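PDB 1X9G: putative MAR1 from Leishmania donovani, which is of unknown function but belongs to the isochorismatase superfamily, so it may be a hydrolase; a ribonuclease role has been only tentatively proposed. Local coordinates for residues F93-P98 / L122-D127; A110-I115 / K133-P138. One frame throughout, in Å; residues are numbered along the deposited sequence.

Contact 1 (F93-P98 / L122-D127)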
loop_
_atom_site.group_PDB
_atom_site.type_symbol
_atom_site.label_atom_id
_atom_site.label_comp_id
_atom_site.label_asym_id
_atom_site.label_seq_id
_atom_site.Cartn_x
_atom_site.Cartn_y
_atom_site.Cartn_z
ATOM N N PHE A 93 -4.634 27.007 -4.421
ATOM C CA PHE A 93 -4.164 26.013 -3.430
ATOM C C PHE A 93 -2.929 25.314 -3.972
ATOM O O PHE A 93 -1.935 25.162 -3.264
ATOM C CB PHE A 93 -5.244 25.032 -2.967
ATOM C CG PHE A 93 -6.382 25.686 -2.267
ATOM C CD1 PHE A 93 -7.700 25.369 -2.599
ATOM C CD2 PHE A 93 -6.144 26.672 -1.294
ATOM C CE1 PHE A 93 -8.784 26.011 -1.946
ATOM C CE2 PHE A 93 -7.215 27.339 -0.648
ATOM C CZ PHE A 93 -8.546 26.989 -0.976
ATOM N N SER A 94 -2.974 24.963 -5.248
ATOM C CA SER A 94 -1.791 24.505 -5.951
ATOM C C SER A 94 -0.761 25.574 -6.302
ATOM O O SER A 94 -1.124 26.643 -6.828
ATOM C CB SER A 94 -2.208 23.891 -7.254
ATOM O OG SER A 94 -1.042 23.638 -7.983
ATOM N N CYS A 95 0.514 25.249 -6.053
ATOM C CA CYS A 95 1.690 25.992 -6.512
ATOM C C CYS A 95 1.796 26.248 -8.004
ATOM O O CYS A 95 2.499 27.165 -8.406
ATOM C CB CYS A 95 2.986 25.302 -6.096
ATOM S SG CYS A 95 3.293 25.294 -4.320
ATOM N N VAL A 96 1.112 25.482 -8.841
ATOM C CA VAL A 96 1.195 25.734 -10.285
ATOM C C VAL A 96 0.361 26.964 -10.694
ATOM O O VAL A 96 -0.810 26.868 -11.093
ATOM C CB VAL A 96 0.882 24.472 -11.119
ATOM C CG1 VAL A 96 1.202 24.702 -12.595
ATOM C CG2 VAL A 96 1.680 23.260 -10.561
ATOM N N VAL A 97 0.988 28.134 -10.528
ATOM C CA VAL A 97 0.456 29.428 -10.992
ATOM C C VAL A 97 1.340 29.897 -12.140
ATOM O O VAL A 97 2.459 29.368 -12.294
ATOM C CB VAL A 97 0.397 30.480 -9.858
ATOM C CG1 VAL A 97 -0.711 30.115 -8.856
ATOM C CG2 VAL A 97 1.747 30.663 -9.173
ATOM N N PRO A 98 0.828 30.833 -12.987
ATOM C CA PRO A 98 1.536 31.395 -14.150
ATOM C C PRO A 98 3.018 31.623 -13.933
ATOM O O PRO A 98 3.826 31.199 -14.774
ATOM C CB PRO A 98 0.824 32.708 -14.370
ATOM C CG PRO A 98 -0.605 32.373 -14.022
ATOM C CD PRO A 98 -0.546 31.373 -12.903
ATOM N N LEU A 122 -0.708 18.177 -2.225
ATOM C CA LEU A 122 -1.505 17.263 -3.030
ATOM C C LEU A 122 -1.921 17.887 -4.405
ATOM O O LEU A 122 -1.633 17.335 -5.460
ATOM C CB LEU A 122 -2.689 16.743 -2.179
ATOM C CG LEU A 122 -3.610 15.689 -2.832
ATOM C CD1 LEU A 122 -2.971 14.297 -2.927
ATOM C CD2 LEU A 122 -4.963 15.580 -2.108
ATOM N N GLN A 123 -2.559 19.057 -4.391
ATOM C CA GLN A 123 -2.950 19.736 -5.660
ATOM C C GLN A 123 -1.767 20.105 -6.520
ATOM O O GLN A 123 -1.798 19.945 -7.756
ATOM C CB GLN A 123 -3.853 20.961 -5.394
ATOM C CG GLN A 123 -5.061 20.559 -4.539
ATOM C CD GLN A 123 -6.161 21.581 -4.480
ATOM O OE1 GLN A 123 -6.500 22.193 -5.487
ATOM N NE2 GLN A 123 -6.786 21.723 -3.308
ATOM N N THR A 124 -0.710 20.563 -5.859
ATOM C CA THR A 124 0.543 20.927 -6.548
ATOM C C THR A 124 1.107 19.731 -7.329
ATOM O O THR A 124 1.389 19.860 -8.531
ATOM C CB THR A 124 1.556 21.382 -5.520
ATOM O OG1 THR A 124 1.030 22.541 -4.866
ATOM C CG2 THR A 124 2.860 21.673 -6.133
ATOM N N VAL A 125 1.220 18.556 -6.673
ATOM C CA VAL A 125 1.753 17.399 -7.384
ATOM C C VAL A 125 0.867 16.875 -8.503
ATOM O O VAL A 125 1.391 16.511 -9.529
ATOM C CB VAL A 125 2.415 16.240 -6.480
ATOM C CG1 VAL A 125 2.621 16.647 -5.062
ATOM C CG2 VAL A 125 1.687 14.957 -6.545
ATOM N N ALA A 126 -0.459 16.847 -8.352
ATOM C CA ALA A 126 -1.303 16.416 -9.485
ATOM C C ALA A 126 -1.077 17.329 -10.711
ATOM O O ALA A 126 -1.010 16.837 -11.833
ATOM C CB ALA A 126 -2.793 16.311 -9.100
ATOM N N ASP A 127 -0.924 18.643 -10.487
ATOM C CA ASP A 127 -0.629 19.623 -11.584
ATOM C C ASP A 127 0.750 19.399 -12.240
ATOM O O ASP A 127 0.858 19.308 -13.462
ATOM C CB ASP A 127 -0.753 21.083 -11.117
ATOM C CG ASP A 127 -2.209 21.529 -10.812
ATOM O OD1 ASP A 127 -2.335 22.455 -9.988
ATOM O OD2 ASP A 127 -3.214 21.008 -11.378
#
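The side chains of Phe93 and Gln123 lie side by side, pointing the same way, with ring and amide planes 71° apart. The amide meets the ring obliquely at its near end, where Gln123 NE2 lies 3.8 Å from Phe93 CD1. The same nitrogen donates to the backbone O of Leu174 of the second subunit, and Phe93 packs on that leucine, so this flank of the contact belongs to the subunit interface. The other flat group, the Asp127 carboxylate, accepts a hydrogen bond from Ser94 OG at 2.7 Å, on the lone pair of OD1 that faces away from OD2. Ser94 carries its hydroxyl anti to the backbone N (chi1 172°), beside the carbonyl carbon, where it also accepts from Val96 N at 3.0 Å and closes an ST turn. One residue on, Cys95 N donates to Thr124 OG1 in a nearly straight hydrogen bond (N-H...O 165°), while that hydroxyl is also hydrogen-bonded to Cys120 O, one turn back in its helix. Val96 CG2 rests on Asp127 CB at 3.3 Å. Two successive loop residues are thus bonded to side chains one helical turn apart: an ST turn docked on helix 117-130 of the isochorismatase-type alpha/beta fold.

Contact 2 (A110-I115 / K133-P138)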
loop_
_atom_site.group_PDB
_atom_site.type_symbol
_atom_site.label_atom_id
_atom_site.label_comp_id
_atom_site.label_asym_id
_atom_site.label_seq_id
_atom_site.Cartn_x
_atom_site.Cartn_y
_atom_site.Cartn_z
ATOM N N ALA A 110 10.810 17.826 -10.164
ATOM C CA ALA A 110 10.451 18.684 -9.072
ATOM C C ALA A 110 10.522 17.889 -7.794
ATOM O O ALA A 110 9.963 16.802 -7.709
ATOM C CB ALA A 110 9.067 19.237 -9.273
ATOM N N VAL A 111 11.231 18.433 -6.821
ATOM C CA VAL A 111 11.330 17.938 -5.473
ATOM C C VAL A 111 10.444 18.868 -4.645
ATOM O O VAL A 111 10.744 20.072 -4.476
ATOM C CB VAL A 111 12.789 18.029 -4.985
ATOM C CG1 VAL A 111 12.928 17.667 -3.500
ATOM C CG2 VAL A 111 13.739 17.226 -5.871
ATOM N N VAL A 112 9.345 18.321 -4.122
ATOM C CA VAL A 112 8.273 19.116 -3.534
ATOM C C VAL A 112 8.214 18.862 -2.050
ATOM O O VAL A 112 8.225 17.728 -1.624
ATOM C CB VAL A 112 6.939 18.811 -4.205
ATOM C CG1 VAL A 112 5.836 19.658 -3.616
ATOM C CG2 VAL A 112 7.020 19.113 -5.658
ATOM N N PHE A 113 8.218 19.913 -1.243
ATOM C CA PHE A 113 8.257 19.712 0.188
ATOM C C PHE A 113 7.506 20.845 0.850
ATOM O O PHE A 113 7.320 21.838 0.220
ATOM C CB PHE A 113 9.706 19.594 0.671
ATOM C CG PHE A 113 10.590 20.681 0.197
ATOM C CD1 PHE A 113 10.889 21.772 1.034
ATOM C CD2 PHE A 113 11.166 20.629 -1.067
ATOM C CE1 PHE A 113 11.712 22.827 0.586
ATOM C CE2 PHE A 113 12.003 21.666 -1.514
ATOM C CZ PHE A 113 12.263 22.771 -0.677
ATOM N N GLY A 114 7.064 20.670 2.092
ATOM C CA GLY A 114 6.228 21.633 2.800
ATOM C C GLY A 114 4.870 21.142 3.324
ATOM O O GLY A 114 4.685 19.970 3.600
ATOM N N ILE A 115 3.912 22.064 3.373
ATOM C CA ILE A 115 2.682 21.932 4.062
ATOM C C ILE A 115 1.580 22.531 3.154
ATOM O O ILE A 115 1.873 23.431 2.425
ATOM C CB ILE A 115 2.794 22.641 5.404
ATOM C CG1 ILE A 115 1.927 21.907 6.422
ATOM C CG2 ILE A 115 2.447 24.208 5.356
ATOM C CD1 ILE A 115 2.746 21.122 7.414
ATOM N N LYS A 133 6.251 16.514 -15.485
ATOM C CA LYS A 133 7.496 16.513 -14.713
ATOM C C LYS A 133 7.569 15.256 -13.834
ATOM O O LYS A 133 6.516 14.690 -13.498
ATOM C CB LYS A 133 7.640 17.798 -13.903
ATOM C CG LYS A 133 8.197 18.941 -14.745
ATOM C CD LYS A 133 7.096 19.680 -15.540
ATOM C CE LYS A 133 7.558 21.068 -15.956
ATOM N NZ LYS A 133 8.332 21.051 -17.227
ATOM N N ARG A 134 8.775 14.775 -13.508
ATOM C CA ARG A 134 8.835 13.722 -12.496
ATOM C C ARG A 134 8.783 14.407 -11.142
ATOM O O ARG A 134 9.506 15.397 -10.910
ATOM C CB ARG A 134 10.063 12.816 -12.585
ATOM C CG ARG A 134 10.672 12.657 -13.953
ATOM C CD ARG A 134 10.910 11.237 -14.409
ATOM N NE ARG A 134 11.135 10.237 -13.357
ATOM C CZ ARG A 134 12.310 9.665 -13.081
ATOM N NH1 ARG A 134 13.415 10.025 -13.745
ATOM N NH2 ARG A 134 12.385 8.753 -12.116
ATOM N N VAL A 135 7.928 13.912 -10.245
ATOM C CA VAL A 135 7.918 14.470 -8.915
ATOM C C VAL A 135 8.456 13.561 -7.795
ATOM O O VAL A 135 8.209 12.353 -7.780
ATOM C CB VAL A 135 6.641 15.366 -8.603
ATOM C CG1 VAL A 135 5.646 15.393 -9.714
ATOM C CG2 VAL A 135 6.056 15.100 -7.248
ATOM N N PHE A 136 9.261 14.161 -6.915
ATOM C CA PHE A 136 9.962 13.476 -5.833
ATOM C C PHE A 136 9.724 14.205 -4.561
ATOM O O PHE A 136 9.844 15.432 -4.520
ATOM C CB PHE A 136 11.467 13.420 -6.096
ATOM C CG PHE A 136 11.811 12.818 -7.412
ATOM C CD1 PHE A 136 11.821 13.609 -8.564
ATOM C CD2 PHE A 136 12.103 11.449 -7.514
ATOM C CE1 PHE A 136 12.138 13.031 -9.808
ATOM C CE2 PHE A 136 12.394 10.858 -8.730
ATOM C CZ PHE A 136 12.431 11.656 -9.881
ATOM N N LEU A 137 9.370 13.466 -3.514
ATOM C CA LEU A 137 8.833 14.095 -2.326
ATOM C C LEU A 137 9.539 13.527 -1.118
ATOM O O LEU A 137 9.507 12.351 -0.904
ATOM C CB LEU A 137 7.295 13.842 -2.250
ATOM C CG LEU A 137 6.439 14.440 -3.381
ATOM C CD1 LEU A 137 5.536 13.444 -3.953
ATOM C CD2 LEU A 137 5.646 15.655 -2.867
ATOM N N PRO A 138 10.221 14.373 -0.332
ATOM C CA PRO A 138 10.759 13.829 0.907
ATOM C C PRO A 138 9.685 13.853 1.973
ATOM O O PRO A 138 9.324 14.956 2.419
ATOM C CB PRO A 138 11.854 14.832 1.266
ATOM C CG PRO A 138 11.297 16.164 0.748
ATOM C CD PRO A 138 10.565 15.804 -0.520
#
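Leu137 has CG anti to its carbonyl carbon (chi1 -63°), and from there CD2 reaches Val112, coming within 3.7 Å of its CB; the two side chains run alongside each other. In Phe136 a similar first torsion (-54°) places the ring so that Ala110 O sits at its edge, close to the ring plane, 3.8 Å from CD1. The far end of that ring, CZ, lies over one face of the Arg134 guanidinium, toward its rim, and Arg134 NH2 itself donates to Leu12 O.

The backbones pair as parallel strands. Ala110 N donates to Arg134 O at 2.9 Å, Phe136 N to Ala110 O at 2.8 Å, and Val112 N to Phe136 O at 3.0 Å. Two of the acceptors also receive CA-H...O contacts, Val135 CA on Ala110 O and Val111 CA on Phe136 O. Beyond them the pairing changes: Pro138 has no N-H to give, and its CD stands 3.2 Å from Val112 O while its CG packs on Phe113 CB at 3.8 Å. Val112, Val135 and Leu137 line one sheet face, where helix 117-130 packs on all three; Val111 and Phe136 lie on the opposite face and both touch Met13. Chemically, then, three N-H groups and three carbonyls are paired before the proline breaks the pattern, and buried hydrocarbon lies on both sides, which suits an interior strand pair of the parallel sheet.

In the fold
From the N terminus, 93-98 comes first, in the loop after strand 86-90. Next is 110-115, on strand 109-115; then 122-127, on helix 117-130; and last 133-138, at the start of strand 134-143. The segments alternate, so the two contacts cross rather than nest. Contact 1 closes a loop of 23 residues that contains all of strand 109-115; contact 2 closes one of 17, mostly helix 117-130, completing a beta-alpha-beta unit. Their centres are about 11 Å apart and the helix joins them: contact 1 uses one of its sides, while Val125 turns away from that loop and packs on Val135 and Leu137 of contact 2. Together they tie the edge-strand loop, the crossover helix and the interior of the parallel sheet.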